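PDB 2X5Q: SSO1986 from Sulfolobus solfataricus, which is a Cmr7 subunit of the CMR ribonucleoprotein complex, part of the CRISPR adaptive immune system that protects the cell against viruses and other mobile genetic elements. Local coordinates for residues Ser32-Glu37 against Thr68-Pro73; Gly61-Glu66 against Tyr189-Leu194. One frame throughout, in Å; residues are numbered along the deposited sequence.

Contact 1: Ser32-Glu37 against Thr68-Pro73; sequences SSVSIE and TGELVP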
# COMPACT_ATOMS: atom_id res chain seq x y z
N SER A 32 10.96 -16.35 11.39
CA SER A 32 10.94 -16.64 12.82
C SER A 32 9.58 -16.35 13.47
O SER A 32 9.20 -17.03 14.41
CB SER A 32 12.02 -15.83 13.54
OG SER A 32 11.78 -14.45 13.36
N SER A 33 8.87 -15.36 12.96
CA SER A 33 7.64 -14.87 13.58
C SER A 33 6.35 -15.26 12.85
O SER A 33 5.25 -15.06 13.40
CB SER A 33 7.73 -13.35 13.72
OG SER A 33 8.91 -13.01 14.42
N VAL A 34 6.47 -15.83 11.65
CA VAL A 34 5.31 -16.15 10.82
C VAL A 34 5.32 -17.61 10.32
O VAL A 34 6.31 -18.08 9.72
CB VAL A 34 5.22 -15.19 9.61
CG1 VAL A 34 3.94 -15.46 8.81
CG2 VAL A 34 5.27 -13.74 10.07
N SER A 35 4.24 -18.33 10.65
CA SER A 35 4.00 -19.67 10.13
C SER A 35 2.60 -19.77 9.54
O SER A 35 1.62 -19.29 10.13
CB SER A 35 4.18 -20.74 11.20
OG SER A 35 5.53 -20.83 11.58
N ILE A 36 2.52 -20.41 8.38
CA ILE A 36 1.29 -20.55 7.61
C ILE A 36 0.94 -22.04 7.52
O ILE A 36 1.82 -22.89 7.41
CB ILE A 36 1.49 -19.91 6.22
CG1 ILE A 36 1.40 -18.39 6.36
CG2 ILE A 36 0.47 -20.43 5.20
CD1 ILE A 36 1.65 -17.63 5.06
N GLU A 37 -0.34 -22.36 7.62
CA GLU A 37 -0.85 -23.70 7.38
C GLU A 37 -1.63 -23.63 6.08
O GLU A 37 -2.25 -22.62 5.78
CB GLU A 37 -1.78 -24.12 8.52
CG GLU A 37 -2.26 -25.56 8.44
CD GLU A 37 -3.29 -25.91 9.50
OE1 GLU A 37 -4.34 -25.23 9.59
OE2 GLU A 37 -3.07 -26.90 10.22
N THR A 68 12.07 -12.37 9.98
CA THR A 68 10.84 -12.60 10.75
C THR A 68 9.71 -13.19 9.92
O THR A 68 8.87 -13.92 10.45
CB THR A 68 10.30 -11.32 11.44
OG1 THR A 68 9.94 -10.35 10.45
CG2 THR A 68 11.33 -10.74 12.42
N GLY A 69 9.69 -12.86 8.62
CA GLY A 69 8.67 -13.32 7.69
C GLY A 69 7.49 -12.37 7.55
O GLY A 69 6.52 -12.67 6.86
N GLU A 70 7.58 -11.22 8.21
CA GLU A 70 6.52 -10.22 8.25
C GLU A 70 6.69 -9.21 7.14
O GLU A 70 7.79 -8.68 6.92
CB GLU A 70 6.54 -9.48 9.59
CG GLU A 70 6.29 -10.40 10.80
CD GLU A 70 6.80 -9.81 12.09
OE1 GLU A 70 7.84 -9.10 12.09
OE2 GLU A 70 6.16 -10.07 13.12
N LEU A 71 5.60 -8.93 6.44
CA LEU A 71 5.56 -7.87 5.45
C LEU A 71 5.48 -6.50 6.13
O LEU A 71 4.81 -6.33 7.16
CB LEU A 71 4.35 -8.03 4.56
CG LEU A 71 4.24 -9.34 3.75
CD1 LEU A 71 2.79 -9.57 3.32
CD2 LEU A 71 5.16 -9.27 2.56
N VAL A 72 6.15 -5.52 5.52
CA VAL A 72 6.21 -4.16 6.05
C VAL A 72 5.79 -3.15 4.99
O VAL A 72 6.37 -3.11 3.90
CB VAL A 72 7.63 -3.81 6.51
CG1 VAL A 72 7.68 -2.35 7.01
CG2 VAL A 72 8.08 -4.78 7.62
N PRO A 73 4.79 -2.32 5.30
CA PRO A 73 4.39 -1.31 4.32
C PRO A 73 5.44 -0.21 4.27
O PRO A 73 5.79 0.36 5.29
CB PRO A 73 3.05 -0.80 4.87
CG PRO A 73 3.15 -0.99 6.35
CD PRO A 73 3.98 -2.24 6.54
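Val34 and Glu70 meet at an oblique angle: CG2 of Val34 lies 3.6 Å from CG of Glu70, so a methyl branch packs on the aliphatic part of the acidic chain rather than on its carboxylate. That branch stands beside the valine's own backbone N, while CG1 is anti to that nitrogen (chi1 -175°), and CG2 also approaches the carbonyl O of Gly69. The far end of Glu70 leans over Ser33, whose CB is 3.7 Å from OE2 of Glu70. Its other oxygen turns back on its own segment, where the hydroxyl of Thr68 donates from OG1 to OE1 of Glu70 over 2.9 Å, reaching the carboxylate from above its plane. A weak bond from Glu70 N to the same OG1 adds to it, at the turn between the antiparallel strands 62-65 and 70-73. Residues 68-69 belong to that beta-hairpin's connection, and the segment Ser32-Val34, which leads into strand 35-38 of a separate four-stranded antiparallel sheet, rests against it. A backbone bond joins them: Ser33 N donates to Thr68 O at 2.9 Å, on a lone pair in the carbonyl plane. Around it the serine hydroxyls face Thr68, OG of Ser32 standing 3.3 Å from CA of Thr68, with a weak hydrogen bond to Ser67 O, and OG of Ser33 lying 3.7 Å from CB of Thr68. Gly69, without a side chain, takes a positive phi (92°) and so avoids crowding both the preceding carbonyl O and CB of Val34. Beyond the contact, Val34 also packs on Pro123 of strand 117-123, while Lys92 binds the carbonyl of Ser32.

Contact 2: Gly61-Glu66 against Tyr189-Leu194; sequences GYAIDE and YSIKSL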
# COMPACT_ATOMS: atom_id res chain seq x y z
N GLY A 61 4.18 -1.55 -2.74
CA GLY A 61 4.18 -0.73 -1.51
C GLY A 61 4.51 -1.51 -0.24
O GLY A 61 4.28 -1.01 0.87
N TYR A 62 5.10 -2.70 -0.41
CA TYR A 62 5.49 -3.61 0.67
C TYR A 62 6.89 -4.20 0.45
O TYR A 62 7.30 -4.44 -0.68
CB TYR A 62 4.50 -4.77 0.82
CG TYR A 62 3.24 -4.37 1.52
CD1 TYR A 62 3.15 -4.43 2.91
CD2 TYR A 62 2.14 -3.88 0.80
CE1 TYR A 62 2.01 -4.03 3.56
CE2 TYR A 62 0.98 -3.48 1.45
CZ TYR A 62 0.93 -3.56 2.83
OH TYR A 62 -0.21 -3.18 3.50
N ALA A 63 7.60 -4.39 1.55
CA ALA A 63 8.83 -5.19 1.57
C ALA A 63 8.68 -6.23 2.70
O ALA A 63 7.71 -6.17 3.48
CB ALA A 63 10.03 -4.30 1.80
N ILE A 64 9.57 -7.20 2.75
CA ILE A 64 9.50 -8.25 3.76
C ILE A 64 10.71 -8.15 4.68
O ILE A 64 11.82 -7.85 4.24
CB ILE A 64 9.32 -9.66 3.13
CG1 ILE A 64 9.05 -10.73 4.21
CG2 ILE A 64 10.52 -10.07 2.29
CD1 ILE A 64 8.42 -12.04 3.63
N ASP A 65 10.47 -8.30 5.97
CA ASP A 65 11.55 -8.47 6.94
C ASP A 65 11.86 -9.95 6.81
O ASP A 65 11.15 -10.80 7.37
CB ASP A 65 11.08 -8.09 8.35
CG ASP A 65 12.12 -8.40 9.42
OD1 ASP A 65 12.95 -9.32 9.23
OD2 ASP A 65 12.08 -7.73 10.47
N GLU A 66 12.90 -10.27 6.05
CA GLU A 66 13.13 -11.66 5.67
C GLU A 66 13.33 -12.61 6.85
O GLU A 66 12.86 -13.74 6.80
CB GLU A 66 14.30 -11.82 4.70
CG GLU A 66 14.22 -13.21 4.05
CD GLU A 66 15.07 -13.36 2.80
OE1 GLU A 66 15.27 -12.35 2.09
OE2 GLU A 66 15.52 -14.50 2.55
N TYR A 189 11.58 -7.31 -2.53
CA TYR A 189 12.31 -6.29 -1.79
C TYR A 189 12.28 -6.67 -0.31
O TYR A 189 11.21 -6.95 0.24
CB TYR A 189 11.71 -4.90 -2.02
CG TYR A 189 12.09 -4.33 -3.35
CD1 TYR A 189 13.09 -3.37 -3.46
CD2 TYR A 189 11.47 -4.76 -4.53
CE1 TYR A 189 13.46 -2.85 -4.69
CE2 TYR A 189 11.83 -4.24 -5.76
CZ TYR A 189 12.82 -3.29 -5.83
OH TYR A 189 13.19 -2.79 -7.04
N SER A 190 13.45 -6.76 0.30
CA SER A 190 13.52 -7.03 1.73
C SER A 190 14.02 -5.79 2.43
O SER A 190 14.80 -5.02 1.87
CB SER A 190 14.41 -8.23 2.05
OG SER A 190 15.77 -7.91 1.98
N ILE A 191 13.54 -5.59 3.65
CA ILE A 191 13.87 -4.42 4.43
C ILE A 191 14.66 -4.87 5.64
O ILE A 191 14.35 -5.90 6.25
CB ILE A 191 12.60 -3.62 4.80
CG1 ILE A 191 12.95 -2.35 5.57
CG2 ILE A 191 11.59 -4.49 5.56
CD1 ILE A 191 11.80 -1.34 5.60
N LYS A 192 15.69 -4.10 5.98
CA LYS A 192 16.59 -4.42 7.07
C LYS A 192 17.01 -3.13 7.79
O LYS A 192 17.13 -2.07 7.16
CB LYS A 192 17.83 -5.15 6.53
CG LYS A 192 18.87 -5.45 7.59
CD LYS A 192 20.12 -6.09 7.04
CE LYS A 192 21.18 -6.20 8.15
NZ LYS A 192 20.66 -7.03 9.30
N SER A 193 17.24 -3.23 9.10
CA SER A 193 17.75 -2.09 9.86
C SER A 193 19.27 -2.05 9.73
O SER A 193 19.94 -3.08 9.79
CB SER A 193 17.33 -2.17 11.32
OG SER A 193 17.76 -3.39 11.89
N LEU A 194 19.79 -0.85 9.55
CA LEU A 194 21.23 -0.64 9.36
C LEU A 194 22.03 -0.60 10.66
O LEU A 194 23.26 -0.80 10.64
CB LEU A 194 21.46 0.67 8.60
CG LEU A 194 20.94 0.67 7.16
CD1 LEU A 194 20.76 2.08 6.64
CD2 LEU A 194 21.88 -0.11 6.28
O HOH W 1 15.01 -8.37 5.61
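CB of Ile191 lies 4.0 Å from CB of Ala63 in an apolar contact. From that carbon CG2 takes the position between the backbone N and the carbonyl carbon, where it meets both the carbonyl O of Ile64, 3.6 Å away, and Val72 of strand 70-73, whereas CG1, anti to the backbone N (chi1 -177°), carries CD1 away from strand 62-65. The side chain also packs on Thr141 of strand 139-144, bridging two pairs of strands. The backbone of Ile191 is held as well: its N donates to Ile64 O at 2.9 Å, arriving above the carbonyl plane. Ile64 N in turn donates to Tyr189 O over 3.0 Å, this time within the carbonyl plane. These two bonds flank Ser190 and make a single parallel-type bridge between Ile64 and Ser190, whose CA adds a CA-H...O contact to Ile64 O. The strands cross at 58°, consistent with the pairing being confined to this one bridge. Ala63 CB also sits 4.2 Å from CB of Tyr189, whose ring stacks edge-to-face with Tyr80. Past the bridge a water takes over, accepting from Glu66 N and donating to Ile191 O at 2.6 Å, while the carboxylate of Glu66 is bonded to Tyr188 and Ser19. Both direct bonds and the water bridge use backbone atoms alone, so the pairing itself does not depend on polar side chains.

From the N terminus the chain forms two strands of the four-stranded antiparallel sheet before Ser32-Glu37 supplies the third, then runs through strand 52-60 of the large mixed sheet to Gly61-Glu66. The short turn that follows leads into Thr68-Pro73, where contact 1 closes a loop of 30 intervening residues. Contact 2 closes a far longer one of 122 residues, holding all the helices, when Tyr189-Leu194 returns near the C terminus. The loops cross rather than nest. Strands 62-65 and 70-73 are antiparallel neighbours, with Val72 N probably bonded to Ala63 O, so their hairpin links the residues leading into strand 35-38 to the C-terminal strand pair 139-144 and 188-193.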